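Local coordinates for protein diacylglycerol kinase (Bacillus anthracis, PDB 3S40) that probably phosphorylates diacylglycerol to phosphatidic acid with a nucleoside triphosphate as phosphate donor, at residues 52-58 against 78-83; 69-73 against 97-103. All coordinates share one frame; numbering follows the deposited sequence.

Contact 1 of 2, residues 52-58 against 78-83; sequences DATKYCQ and ECTNGL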
loop_
_atom_site.group_PDB
_atom_site.type_symbol
_atom_site.label_atom_id
_atom_site.label_comp_id
_atom_site.label_asym_id
_atom_site.label_seq_id
_atom_site.Cartn_x
_atom_site.Cartn_y
_atom_site.Cartn_z
ATOM N N ASP A 52 15.689 -2.808 9.670
ATOM C CA ASP A 52 15.730 -1.802 10.746
ATOM C C ASP A 52 14.403 -1.065 10.956
ATOM O O ASP A 52 13.971 -0.852 12.082
ATOM C CB ASP A 52 16.831 -0.777 10.503
ATOM C CG ASP A 52 18.221 -1.318 10.810
ATOM O OD1 ASP A 52 18.323 -2.454 11.321
ATOM O OD2 ASP A 52 19.207 -0.598 10.549
ATOM N N ALA A 53 13.777 -0.649 9.869
ATOM C CA ALA A 53 12.523 0.074 9.989
ATOM C C ALA A 53 11.501 -0.812 10.709
ATOM O O ALA A 53 10.823 -0.375 11.627
ATOM C CB ALA A 53 12.023 0.525 8.602
ATOM N N THR A 54 11.428 -2.072 10.307
ATOM C CA THR A 54 10.548 -3.035 10.971
ATOM C C THR A 54 10.874 -3.135 12.464
ATOM O O THR A 54 9.970 -3.100 13.295
ATOM C CB THR A 54 10.644 -4.440 10.321
ATOM O OG1 THR A 54 10.322 -4.350 8.923
ATOM C CG2 THR A 54 9.715 -5.428 11.007
ATOM N N LYS A 55 12.155 -3.271 12.801
ATOM C CA LYS A 55 12.533 -3.389 14.207
ATOM C C LYS A 55 12.241 -2.113 14.988
ATOM O O LYS A 55 11.871 -2.189 16.147
ATOM C CB LYS A 55 14.007 -3.764 14.373
ATOM C CG LYS A 55 14.330 -5.150 13.891
ATOM C CD LYS A 55 15.820 -5.364 13.781
ATOM C CE LYS A 55 16.127 -6.637 12.990
ATOM N NZ LYS A 55 17.594 -6.919 12.938
ATOM N N TYR A 56 12.416 -0.946 14.367
ATOM C CA TYR A 56 12.169 0.301 15.092
ATOM C C TYR A 56 10.677 0.423 15.357
ATOM O O TYR A 56 10.264 0.813 16.457
ATOM C CB TYR A 56 12.633 1.533 14.316
ATOM C CG TYR A 56 14.111 1.632 14.023
ATOM C CD1 TYR A 56 15.049 0.920 14.755
ATOM C CD2 TYR A 56 14.567 2.459 12.992
ATOM C CE1 TYR A 56 16.424 1.036 14.471
ATOM C CE2 TYR A 56 15.914 2.579 12.702
ATOM C CZ TYR A 56 16.839 1.871 13.442
ATOM O OH TYR A 56 18.171 1.998 13.126
ATOM N N CYS A 57 9.868 0.072 14.355
ATOM C CA CYS A 57 8.418 0.140 14.521
ATOM C C CYS A 57 7.993 -0.707 15.691
ATOM O O CYS A 57 7.236 -0.258 16.546
ATOM C CB CYS A 57 7.672 -0.307 13.256
ATOM S SG CYS A 57 7.677 0.946 11.944
ATOM N N GLN A 58 8.489 -1.937 15.721
ATOM C CA GLN A 58 8.110 -2.884 16.760
ATOM C C GLN A 58 8.602 -2.455 18.139
ATOM O O GLN A 58 7.914 -2.647 19.124
ATOM C CB GLN A 58 8.573 -4.299 16.397
ATOM C CG GLN A 58 7.697 -4.864 15.272
ATOM C CD GLN A 58 8.137 -6.212 14.749
ATOM O OE1 GLN A 58 9.258 -6.657 14.986
ATOM N NE2 GLN A 58 7.254 -6.862 14.009
ATOM N N GLU A 78 8.141 -2.191 5.143
ATOM C CA GLU A 78 8.743 -2.683 6.375
ATOM C C GLU A 78 7.917 -2.237 7.558
ATOM O O GLU A 78 7.732 -2.991 8.510
ATOM C CB GLU A 78 10.180 -2.181 6.543
ATOM C CG GLU A 78 11.208 -2.995 5.787
ATOM C CD GLU A 78 12.616 -2.758 6.325
ATOM O OE1 GLU A 78 12.754 -2.478 7.538
ATOM O OE2 GLU A 78 13.575 -2.846 5.533
ATOM N N CYS A 79 7.439 -0.997 7.503
ATOM C CA CYS A 79 6.618 -0.463 8.576
ATOM C C CYS A 79 5.274 -1.187 8.679
ATOM O O CYS A 79 4.852 -1.557 9.773
ATOM C CB CYS A 79 6.414 1.051 8.403
ATOM S SG CYS A 79 7.963 1.995 8.615
ATOM N N THR A 80 4.614 -1.383 7.538
ATOM C CA THR A 80 3.313 -2.078 7.496
ATOM C C THR A 80 3.423 -3.419 8.170
ATOM O O THR A 80 2.650 -3.756 9.049
ATOM C CB THR A 80 2.904 -2.423 6.063
ATOM O OG1 THR A 80 2.893 -1.243 5.267
ATOM C CG2 THR A 80 1.518 -3.091 6.042
ATOM N N ASN A 81 4.399 -4.188 7.712
ATOM C CA ASN A 81 4.682 -5.490 8.287
ATOM C C ASN A 81 5.128 -5.446 9.724
ATOM O O ASN A 81 4.851 -6.360 10.486
ATOM C CB ASN A 81 5.712 -6.216 7.441
ATOM C CG ASN A 81 5.068 -6.990 6.338
ATOM O OD1 ASN A 81 4.961 -8.214 6.412
ATOM N ND2 ASN A 81 4.574 -6.279 5.323
ATOM N N GLY A 82 5.833 -4.386 10.093
ATOM C CA GLY A 82 6.234 -4.206 11.471
ATOM C C GLY A 82 5.038 -3.980 12.370
ATOM O O GLY A 82 4.911 -4.596 13.417
ATOM N N LEU A 83 4.143 -3.101 11.956
ATOM C CA LEU A 83 3.042 -2.688 12.826
ATOM C C LEU A 83 1.839 -3.611 12.775
ATOM O O LEU A 83 1.194 -3.859 13.800
ATOM C CB LEU A 83 2.590 -1.281 12.457
ATOM C CG LEU A 83 3.205 -0.086 13.190
ATOM C CD1 LEU A 83 4.271 -0.519 14.170
ATOM C CD2 LEU A 83 3.731 0.950 12.207
HETATM O O HOH W 1 15.360 -0.557 6.911
#

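Contact 2 of 2, residues 69-73 against 97-103; sequences VFGGD and GGTCNDF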
loop_
_atom_site.group_PDB
_atom_site.type_symbol
_atom_site.label_atom_id
_atom_site.label_comp_id
_atom_site.label_asym_id
_atom_site.label_seq_id
_atom_site.Cartn_x
_atom_site.Cartn_y
_atom_site.Cartn_z
ATOM N N VAL A 69 7.470 7.673 8.511
ATOM C CA VAL A 69 8.533 7.007 7.745
ATOM C C VAL A 69 8.948 7.837 6.534
ATOM O O VAL A 69 8.119 8.174 5.701
ATOM C CB VAL A 69 8.111 5.577 7.338
ATOM C CG1 VAL A 69 6.757 5.596 6.659
ATOM C CG2 VAL A 69 9.179 4.928 6.467
ATOM N N PHE A 70 10.229 8.212 6.468
ATOM C CA PHE A 70 10.780 8.834 5.274
ATOM C C PHE A 70 11.474 7.781 4.439
ATOM O O PHE A 70 12.530 7.289 4.815
ATOM C CB PHE A 70 11.778 9.938 5.619
ATOM C CG PHE A 70 12.466 10.532 4.401
ATOM C CD1 PHE A 70 11.738 10.878 3.275
ATOM C CD2 PHE A 70 13.836 10.769 4.399
ATOM C CE1 PHE A 70 12.362 11.434 2.147
ATOM C CE2 PHE A 70 14.468 11.332 3.281
ATOM C CZ PHE A 70 13.734 11.658 2.155
ATOM N N GLY A 71 10.881 7.423 3.307
ATOM C CA GLY A 71 11.485 6.417 2.449
ATOM C C GLY A 71 10.573 5.907 1.351
ATOM O O GLY A 71 9.405 6.294 1.264
ATOM N N GLY A 72 11.109 5.021 0.517
ATOM C CA GLY A 72 10.329 4.431 -0.560
ATOM C C GLY A 72 9.360 3.334 -0.144
ATOM O O GLY A 72 9.106 3.098 1.047
ATOM N N ASP A 73 8.809 2.659 -1.148
ATOM C CA ASP A 73 7.811 1.614 -0.934
ATOM C C ASP A 73 8.349 0.454 -0.101
ATOM O O ASP A 73 7.633 -0.116 0.710
ATOM C CB ASP A 73 7.266 1.118 -2.281
ATOM C CG ASP A 73 6.687 2.252 -3.132
ATOM O OD1 ASP A 73 7.478 3.045 -3.705
ATOM O OD2 ASP A 73 5.446 2.348 -3.225
ATOM N N GLY A 97 9.895 8.909 -0.246
ATOM C CA GLY A 97 11.319 9.005 -0.496
ATOM C C GLY A 97 11.798 8.028 -1.547
ATOM O O GLY A 97 12.999 7.793 -1.680
ATOM N N GLY A 98 10.857 7.459 -2.296
ATOM C CA GLY A 98 11.182 6.524 -3.358
ATOM C C GLY A 98 10.781 7.128 -4.689
ATOM O O GLY A 98 10.620 8.343 -4.793
ATOM N N THR A 99 10.608 6.290 -5.706
ATOM C CA THR A 99 10.143 6.783 -6.998
ATOM C C THR A 99 8.622 6.631 -7.155
ATOM O O THR A 99 7.959 7.531 -7.664
ATOM C CB THR A 99 10.894 6.125 -8.171
ATOM O OG1 THR A 99 10.703 4.708 -8.131
ATOM C CG2 THR A 99 12.388 6.436 -8.079
ATOM N N CYS A 100 8.066 5.513 -6.693
ATOM C CA CYS A 100 6.620 5.296 -6.807
ATOM C C CYS A 100 5.818 5.894 -5.664
ATOM O O CYS A 100 4.886 6.666 -5.891
ATOM C CB CYS A 100 6.290 3.815 -6.964
ATOM S SG CYS A 100 6.829 3.156 -8.543
ATOM N N ASN A 101 6.159 5.512 -4.439
ATOM C CA ASN A 101 5.464 6.032 -3.276
ATOM C C ASN A 101 3.949 5.798 -3.414
ATOM O O ASN A 101 3.131 6.681 -3.153
ATOM C CB ASN A 101 5.816 7.507 -3.130
ATOM C CG ASN A 101 7.319 7.731 -3.155
ATOM O OD1 ASN A 101 8.053 7.121 -2.369
ATOM N ND2 ASN A 101 7.791 8.578 -4.070
ATOM N N ASP A 102 3.598 4.585 -3.835
ATOM C CA ASP A 102 2.216 4.222 -4.114
ATOM C C ASP A 102 1.271 4.505 -2.965
ATOM O O ASP A 102 0.208 5.128 -3.148
ATOM C CB ASP A 102 2.132 2.749 -4.505
ATOM C CG ASP A 102 2.517 2.521 -5.951
ATOM O OD1 ASP A 102 2.327 3.464 -6.748
ATOM O OD2 ASP A 102 3.006 1.418 -6.280
ATOM N N PHE A 103 1.629 4.059 -1.768
ATOM C CA PHE A 103 0.695 4.314 -0.693
ATOM C C PHE A 103 0.598 5.775 -0.244
ATOM O O PHE A 103 -0.480 6.233 0.159
ATOM C CB PHE A 103 0.817 3.345 0.488
ATOM C CG PHE A 103 -0.514 3.039 1.072
ATOM C CD1 PHE A 103 -1.342 2.110 0.459
ATOM C CD2 PHE A 103 -0.996 3.772 2.148
ATOM C CE1 PHE A 103 -2.610 1.860 0.946
ATOM C CE2 PHE A 103 -2.258 3.537 2.642
ATOM C CZ PHE A 103 -3.073 2.581 2.040
HETATM O O HOH W 2 7.084 6.029 -0.092
HETATM O O HOH W 3 3.941 2.565 -1.134
#

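Contact 1 of 2, residues 52-58 against 78-83
Glu-78 reaches from helix 73-83 across to the first turn of helix 52-60. Glu-78 CB lies 3.2 Å from Thr-54 OG1 and also faces the methyl of Ala-53. CG and CD continue past the same hydroxyl, and the Glu-78 and Thr-54 side chains cross at about a right angle. The chain is extended beyond CG (chi2 -162°), which carries the carboxylate to the start of the neighbouring helix. There OE1 accepts the N-H of Thr-54 through its anti lone pair, with Thr-54 N 3.1 Å from Glu-78 OE1. The other oxygen, OE2, takes a bond from the backbone N of Gly-51 and also meets a water. The negative group thus sits where the helix dipole would probably stabilise it.

Thr-54 answers with its own hydroxyl. Thr-54 OG1 donates to Glu-78 O at 3.0 Å, from above the carbonyl plane. Gly-82 N reaches that oxygen from the opposite face. Thr-54 CG2 rests 3.7 Å from Gly-82 CA.

Deeper in, Cys-57 SG and Cys-79 SG touch at 3.5 Å, too far apart for a disulfide. Leu-83 CD1 packs on Cys-57 CB. At the outer end, Gln-58 NE2 makes a weak bond to Gly-82 O. The axes of segments 52-58 and 78-83 come within 7.8 Å and cross at -37°. This is the side-by-side packing of neighbouring helices on one face of a Rossmann-like alpha/beta domain.

Contact 2 of 2, residues 69-73 against 97-103
The carboxylate of Asp-73 meets the backbone of 97-103 with both oxygens. Asp-73 OD1 accepts from Asn-101 N at 2.9 Å. Asp-73 OD2 accepts from Asp-102 N at 3.0 Å. Each N-H arrives on the syn side, slightly out of the carboxylate plane, so the two bonds fix the rotation of the group. Cys-100 CB touches the OD1 side, and a water links OD2 to Phe-103 N. The ring of Phe-70 has Gly-97 CA at 3.7 Å from Phe-70 CE1, in an oblique approach. With CG anti to the backbone N (chi1 175°), the ring is also brought against Asn-27 and Ile-31 of helix 24-38.

Gly-71, Gly-72 and Asp-73 belong to the GGDGT motif of the diacylglycerol kinase family, which in relatives takes part in nucleotide binding. The motif follows strand 66-71, and Gly-72 occupies the N-cap position of helix 73-83. Glycines let the two loops come close: Gly-72 CA lies 3.5 Å from Gly-98 N. Gly-97 N also gives a weak bond to Gly-71 O.

The amide of Asn-101 braces its own loop. Asn-101 OD1 takes Gly-98 N in the carbonyl plane, on a lone pair, at 2.8 Å. ND2 donates to Gly-98 O from well above that carbonyl's plane, and a second bond runs to Gln-111 OE1. A water bridges Asn-101 OD1 and Gly-71 O. Asp-102 OD2 stands 4.0 Å from Asp-73 OD2, but its carboxylate is held by the backbone N-H groups of Gly-208 and Gly-209.

In the fold
Both contacts lie in the diacylglycerol kinase catalytic domain, with centres about 15 Å apart. Strand 66-71 follows helix 52-60 and runs into contact 2; helix 73-83 then leads from there back to contact 1. The segments therefore alternate along the chain. The two contacts also touch directly: Cys-79 SG packs on Val-69 CB at 3.8 Å. Contact 2 lies at the C-terminal end of the parallel sheet, where strands 66-71 and 91-96 give way to loops, the probable nucleotide side by analogy with relatives. Contact 1 joins the helices before and after strand 66-71. Thr-80 of contact 1 and Phe-103 of contact 2 both touch Leu-139, so the two border the same loop.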